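Local coordinates for cupin domain protein (Microcystis aeruginosa DIANCHI905, PDB 5ZBF), which probably acts as a cupin-superfamily isomerase in making the Choi moiety of aeruginosin, and binds 4-hydroxyphenylpyruvate and a ferrous ion, at residues E3-P8 against I168-E173; E156-I161 against I182-S187. All coordinates share one frame; numbering follows the deposited sequence.

Contact 1 (E3-P8 against I168-E173); sequences EFFPVP and IFIENE
Phe4 lays one face of its ring on Ile170, whose CG2 stands 3.6 Å from the ring centroid and 14° off the normal, a CH-pi contact. A beta-branched residue suits this place: with CG2 anti to the backbone N and CG1 beside it (chi1 -64°), the branches part, CG2 to Phe4 and CD1 to Phe5 CZ, 4.1 Å away, in one of its two modelled conformers. At the edge of the Phe4 ring, Asn172 OD1 lies near the plane, 3.6 Å from CE2, where the polarised C-H bonds suit an oxygen. Phe5 reaches the strand two residues earlier, its CE1 3.9 Å from Ile168 CG2. The Glu173 carboxylate touches both rings, OE1 coming obliquely to Phe4 and OE2 lying at the edge of Phe5, 3.5 Å from its CD2.

Water 1 steadies this glutamate, donating to Glu173 OE1 at 2.6 Å and accepting from Phe4 N at 3.1 Å, while OE2 is hydrogen-bonded to Ser2 OG. Phe5 also packs on Gln175 and Leu177. The turn is closed by Ile170 N bonding to Glu173 O at 2.8 Å. This is a tight beta-hairpin, joining strands 166-170 and 173-177 of the second cupin domain, covered by the N-terminal segment.

Contact 2 (E156-I161 against I182-S187); sequences EEIGFI and IYYAPS
Glu157 and Ala185, and Gly159 and Tyr183, are the hydrogen-bonded pairs of an antiparallel beta ladder in the second cupin domain, with the non-hydrogen-bonded pair Ile158 and Tyr184 between them. Each hydrogen-bonded pair closes a ring of two backbone bonds. Ala185 N to Glu157 O is the shortest of the four, at 2.8 Å, and almost straight, with 178° at the hydrogen. The backbones come closer at the non-hydrogen-bonded pair, where Ile158 CA also approaches O of the preceding Tyr183 at 3.3 Å in a CA-H...O contact.

Apolar packing joins the side chains of Ile158, Tyr184 and Ile182 on one face. Ile158 divides its branches: CG1 meets Tyr184 CD1 at 3.8 Å, and CG2 meets Ile182 CD1 at 3.9 Å. Strands 17-24 and 27-34 supply Cys24 and Phe29 against this patch, an interior setting that suits branched aliphatic groups.

On the other face, the Tyr183 ring folds back over the neighbouring strand. Its CG sits between backbone N and carbonyl carbon (chi1 69°), which lays the ring over Gly159. Gly159 CA makes a CH-pi contact 3.8 Å from the centroid; with no side chain, glycine leaves this place to the ring.

Two tyrosine-glutamate hydrogen bonds finish the contact, and both phenols donate. Each glutamate is long enough to reach diagonally across the ladder to a phenol, and in this buried setting the bond gives one carboxylate oxygen a donor. Tyr183 OH meets the anti lone pair of Glu157 OE2 at 2.6 Å, that oxygen lying at the edge of the Tyr183 ring. Glu157 OE1 has a long, weak ion pair with Lys191. Tyr184 OH reaches Glu156 OE2 differently, at 2.5 Å, from the anti side but 32° out of the carboxylate plane.

Contacts 1 and 2 are neighbours at the second cupin domain, three of their four segments belonging to it, with centres about 8 Å apart. Along the chain the segments alternate: 3-8, 156-161, 168-173, 182-187. Strand 156-161 is followed directly by strand 166-170, yet the two belong to different sheets. The N-terminal segment bridges these sheets, packing on Ile170 and meeting strand 183-185, the partner of 156-161, where Phe4 O lies 2.8 Å from Tyr184 N, a probable hydrogen bond. Ile170 and Phe5 also touch Tyr183. Residues from the start of the chain thus cover the C-terminal cupin, whereas the iron and 4-hydroxyphenylpyruvate are bound by residues of the N-terminal part, among them His43 and His84.

Contact 1 (E3-P8 against I168-E173)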
loop_
_atom_site.group_PDB
_atom_site.type_symbol
_atom_site.label_atom_id
_atom_site.label_comp_id
_atom_site.label_asym_id
_atom_site.label_seq_id
_atom_site.Cartn_x
_atom_site.Cartn_y
_atom_site.Cartn_z
ATOM N N GLU A 3 16.461 6.819 3.228
ATOM C CA GLU A 3 15.354 7.412 2.483
ATOM C C GLU A 3 14.675 6.360 1.602
ATOM O O GLU A 3 13.457 6.263 1.585
ATOM C CB GLU A 3 15.820 8.585 1.611
ATOM C CG GLU A 3 14.680 9.249 0.841
ATOM C CD GLU A 3 15.130 10.379 -0.063
ATOM O OE1 GLU A 3 16.296 10.368 -0.515
ATOM O OE2 GLU A 3 14.304 11.282 -0.332
ATOM N N PHE A 4 15.472 5.592 0.862
ATOM C CA PHE A 4 14.926 4.633 -0.103
ATOM C C PHE A 4 14.440 3.328 0.519
ATOM O O PHE A 4 13.583 2.652 -0.054
ATOM C CB PHE A 4 15.956 4.291 -1.183
ATOM C CG PHE A 4 16.495 5.478 -1.928
ATOM C CD1 PHE A 4 15.676 6.551 -2.288
ATOM C CD2 PHE A 4 17.825 5.495 -2.322
ATOM C CE1 PHE A 4 16.188 7.628 -2.995
ATOM C CE2 PHE A 4 18.341 6.568 -3.037
ATOM C CZ PHE A 4 17.520 7.635 -3.375
ATOM N N PHE A 5 14.994 2.969 1.674
ATOM C CA PHE A 5 14.565 1.785 2.411
ATOM C C PHE A 5 14.295 2.189 3.859
ATOM O O PHE A 5 15.091 1.917 4.761
ATOM C CB PHE A 5 15.607 0.680 2.314
ATOM C CG PHE A 5 15.881 0.255 0.902
ATOM C CD1 PHE A 5 14.992 -0.580 0.233
ATOM C CD2 PHE A 5 16.987 0.739 0.224
ATOM C CE1 PHE A 5 15.224 -0.958 -1.083
ATOM C CE2 PHE A 5 17.224 0.360 -1.097
ATOM C CZ PHE A 5 16.345 -0.488 -1.738
ATOM N N PRO A 6 13.162 2.865 4.074
ATOM C CA PRO A 6 12.924 3.472 5.387
ATOM C C PRO A 6 12.704 2.461 6.515
ATOM O O PRO A 6 12.061 1.422 6.320
ATOM C CB PRO A 6 11.679 4.333 5.161
ATOM C CG PRO A 6 11.012 3.777 3.955
ATOM C CD PRO A 6 12.113 3.217 3.094
ATOM N N VAL A 7 13.251 2.781 7.683
ATOM C CA VAL A 7 13.059 1.985 8.888
ATOM C C VAL A 7 11.752 2.418 9.560
ATOM O O VAL A 7 11.559 3.610 9.799
ATOM C CB VAL A 7 14.242 2.183 9.852
ATOM C CG1 VAL A 7 14.015 1.417 11.146
ATOM C CG2 VAL A 7 15.555 1.767 9.196
ATOM N N PRO A 8 10.843 1.461 9.857
ATOM C CA PRO A 8 9.574 1.845 10.468
ATOM C C PRO A 8 9.710 2.137 11.956
ATOM O O PRO A 8 10.631 1.644 12.608
ATOM C CB PRO A 8 8.690 0.620 10.245
ATOM C CG PRO A 8 9.629 -0.524 10.189
ATOM C CD PRO A 8 10.905 0.012 9.594
ATOM N N ILE A 168 16.152 -5.258 -4.594
ATOM C CA ILE A 168 15.720 -3.961 -5.138
ATOM C C ILE A 168 16.906 -3.002 -5.121
ATOM O O ILE A 168 17.609 -2.928 -4.126
ATOM C CB ILE A 168 14.570 -3.364 -4.291
ATOM C CG1 ILE A 168 13.312 -4.243 -4.396
ATOM C CG2 ILE A 168 14.243 -1.931 -4.727
ATOM C CD1 ILE A 168 12.613 -4.169 -5.743
ATOM N N PHE A 169 17.124 -2.293 -6.231
ATOM C CA PHE A 169 18.149 -1.252 -6.345
ATOM C C PHE A 169 17.450 0.069 -6.609
ATOM O O PHE A 169 16.591 0.140 -7.475
ATOM C CB PHE A 169 19.127 -1.550 -7.496
ATOM C CG PHE A 169 20.064 -0.401 -7.834
ATOM C CD1 PHE A 169 19.689 0.593 -8.740
ATOM C CD2 PHE A 169 21.333 -0.328 -7.261
ATOM C CE1 PHE A 169 20.549 1.637 -9.053
ATOM C CE2 PHE A 169 22.199 0.708 -7.572
ATOM C CZ PHE A 169 21.808 1.693 -8.472
ATOM N N ILE A 170 17.803 1.093 -5.840
ATOM C CA ILE A 170 17.290 2.438 -6.066
ATOM C C ILE A 170 18.437 3.442 -6.073
ATOM O O ILE A 170 19.115 3.640 -5.056
ATOM C CB ILE A 170 16.240 2.836 -5.015
ATOM C CG1 ILE A 170 15.019 1.929 -5.144
ATOM C CG2 ILE A 170 15.821 4.290 -5.190
ATOM C CD1 ILE A 170 14.038 2.082 -4.014
ATOM N N GLU A 171 18.641 4.045 -7.247
ATOM C CA GLU A 171 19.626 5.108 -7.541
ATOM C C GLU A 171 21.078 4.714 -7.376
ATOM O O GLU A 171 21.867 4.779 -8.332
ATOM C CB GLU A 171 19.356 6.389 -6.723
ATOM C CG GLU A 171 20.048 7.657 -7.239
ATOM C CD GLU A 171 19.388 8.263 -8.475
ATOM O OE1 GLU A 171 18.952 7.511 -9.378
ATOM O OE2 GLU A 171 19.315 9.494 -8.559
ATOM N N ASN A 172 21.428 4.362 -6.148
ATOM C CA ASN A 172 22.799 4.122 -5.754
ATOM C C ASN A 172 22.861 3.253 -4.484
ATOM O O ASN A 172 23.873 3.250 -3.782
ATOM C CB ASN A 172 23.478 5.486 -5.526
ATOM C CG ASN A 172 22.595 6.452 -4.728
ATOM O OD1 ASN A 172 21.835 6.033 -3.870
ATOM N ND2 ASN A 172 22.675 7.746 -5.039
ATOM N N GLU A 173 21.792 2.489 -4.234
ATOM C CA GLU A 173 21.587 1.754 -2.988
ATOM C C GLU A 173 20.847 0.445 -3.300
ATOM O O GLU A 173 19.929 0.449 -4.110
ATOM C CB GLU A 173 20.739 2.622 -2.043
ATOM C CG GLU A 173 21.057 2.437 -0.585
ATOM C CD GLU A 173 20.202 3.296 0.325
ATOM O OE1 GLU A 173 20.080 4.518 0.101
ATOM O OE2 GLU A 173 19.670 2.745 1.291
HETATM O O HOH W 1 18.476 6.491 0.786
#

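Contact 2 (E156-I161 against I182-S187)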
loop_
_atom_site.group_PDB
_atom_site.type_symbol
_atom_site.label_atom_id
_atom_site.label_comp_id
_atom_site.label_asym_id
_atom_site.label_seq_id
_atom_site.Cartn_x
_atom_site.Cartn_y
_atom_site.Cartn_z
ATOM N N GLU A 156 6.353 9.281 -7.763
ATOM C CA GLU A 156 6.870 8.618 -6.577
ATOM C C GLU A 156 6.237 7.241 -6.479
ATOM O O GLU A 156 5.072 7.063 -6.833
ATOM C CB GLU A 156 6.555 9.418 -5.323
ATOM C CG GLU A 156 7.265 10.747 -5.297
ATOM C CD GLU A 156 6.801 11.601 -4.159
ATOM O OE1 GLU A 156 6.098 12.599 -4.422
ATOM O OE2 GLU A 156 7.127 11.254 -3.009
ATOM N N GLU A 157 7.012 6.278 -5.995
ATOM C CA GLU A 157 6.555 4.902 -5.886
ATOM C C GLU A 157 6.957 4.318 -4.549
ATOM O O GLU A 157 8.104 4.457 -4.118
ATOM C CB GLU A 157 7.155 4.072 -7.012
ATOM C CG GLU A 157 6.755 2.610 -7.011
ATOM C CD GLU A 157 7.320 1.869 -8.204
ATOM O OE1 GLU A 157 7.403 2.480 -9.292
ATOM O OE2 GLU A 157 7.676 0.688 -8.048
ATOM N N ILE A 158 5.997 3.675 -3.897
ATOM C CA ILE A 158 6.250 2.935 -2.670
ATOM C C ILE A 158 5.874 1.498 -2.947
ATOM O O ILE A 158 4.802 1.245 -3.497
ATOM C CB ILE A 158 5.386 3.469 -1.520
ATOM C CG1 ILE A 158 5.770 4.923 -1.225
ATOM C CG2 ILE A 158 5.540 2.593 -0.280
ATOM C CD1 ILE A 158 4.760 5.666 -0.382
ATOM N N GLY A 159 6.718 0.548 -2.547
ATOM C CA GLY A 159 6.365 -0.856 -2.769
ATOM C C GLY A 159 6.838 -1.828 -1.703
ATOM O O GLY A 159 7.699 -1.517 -0.893
ATOM N N PHE A 160 6.262 -3.024 -1.732
ATOM C CA PHE A 160 6.615 -4.069 -0.797
ATOM C C PHE A 160 6.156 -5.406 -1.338
ATOM O O PHE A 160 5.359 -5.459 -2.265
ATOM C CB PHE A 160 5.995 -3.783 0.590
ATOM C CG PHE A 160 4.485 -3.804 0.621
ATOM C CD1 PHE A 160 3.794 -4.930 1.063
ATOM C CD2 PHE A 160 3.748 -2.673 0.259
ATOM C CE1 PHE A 160 2.410 -4.939 1.114
ATOM C CE2 PHE A 160 2.370 -2.690 0.287
ATOM C CZ PHE A 160 1.695 -3.822 0.724
ATOM N N ILE A 161 6.626 -6.484 -0.723
ATOM C CA ILE A 161 6.243 -7.824 -1.154
ATOM C C ILE A 161 5.584 -8.597 -0.025
ATOM O O ILE A 161 5.758 -8.264 1.146
ATOM C CB ILE A 161 7.437 -8.613 -1.739
ATOM C CG1 ILE A 161 8.469 -8.971 -0.657
ATOM C CG2 ILE A 161 8.066 -7.817 -2.867
ATOM C CD1 ILE A 161 9.607 -9.840 -1.153
ATOM N N ILE A 182 9.616 -1.897 3.232
ATOM C CA ILE A 182 9.192 -1.253 1.982
ATOM C C ILE A 182 10.369 -0.607 1.261
ATOM O O ILE A 182 11.440 -0.391 1.838
ATOM C CB ILE A 182 8.089 -0.175 2.192
ATOM C CG1 ILE A 182 8.656 1.117 2.818
ATOM C CG2 ILE A 182 6.938 -0.721 3.025
ATOM C CD1 ILE A 182 7.604 2.183 3.047
ATOM N N TYR A 183 10.164 -0.305 -0.018
ATOM C CA TYR A 183 11.053 0.612 -0.708
ATOM C C TYR A 183 10.278 1.878 -1.041
ATOM O O TYR A 183 9.050 1.852 -1.218
ATOM C CB TYR A 183 11.697 -0.010 -1.963
ATOM C CG TYR A 183 10.743 -0.279 -3.101
ATOM C CD1 TYR A 183 10.379 0.728 -3.990
ATOM C CD2 TYR A 183 10.186 -1.535 -3.279
ATOM C CE1 TYR A 183 9.482 0.483 -5.028
ATOM C CE2 TYR A 183 9.306 -1.797 -4.319
ATOM C CZ TYR A 183 8.949 -0.788 -5.190
ATOM O OH TYR A 183 8.065 -1.065 -6.209
ATOM N N TYR A 184 11.017 2.972 -1.138
ATOM C CA TYR A 184 10.476 4.251 -1.558
ATOM C C TYR A 184 11.377 4.820 -2.646
ATOM O O TYR A 184 12.564 5.042 -2.417
ATOM C CB TYR A 184 10.404 5.213 -0.372
ATOM C CG TYR A 184 10.118 6.639 -0.780
ATOM C CD1 TYR A 184 9.021 6.942 -1.575
ATOM C CD2 TYR A 184 10.949 7.688 -0.374
ATOM C CE1 TYR A 184 8.748 8.250 -1.955
ATOM C CE2 TYR A 184 10.681 8.996 -0.747
ATOM C CZ TYR A 184 9.580 9.269 -1.541
ATOM O OH TYR A 184 9.302 10.564 -1.934
ATOM N N ALA A 185 10.803 5.041 -3.824
ATOM C CA ALA A 185 11.536 5.603 -4.960
ATOM C C ALA A 185 10.954 6.969 -5.289
ATOM O O ALA A 185 9.873 7.051 -5.867
ATOM C CB ALA A 185 11.441 4.684 -6.170
ATOM N N PRO A 186 11.659 8.047 -4.908
ATOM C CA PRO A 186 11.198 9.380 -5.269
ATOM C C PRO A 186 11.132 9.561 -6.773
ATOM O O PRO A 186 11.691 8.754 -7.528
ATOM C CB PRO A 186 12.274 10.307 -4.686
ATOM C CG PRO A 186 12.948 9.515 -3.639
ATOM C CD PRO A 186 12.876 8.088 -4.080
ATOM N N SER A 187 10.465 10.627 -7.200
ATOM C CA SER A 187 10.403 10.966 -8.618
ATOM C C SER A 187 11.797 10.974 -9.238
ATOM O O SER A 187 12.747 11.513 -8.662
ATOM C CB SER A 187 9.735 12.326 -8.822
ATOM O OG SER A 187 8.336 12.223 -8.626
#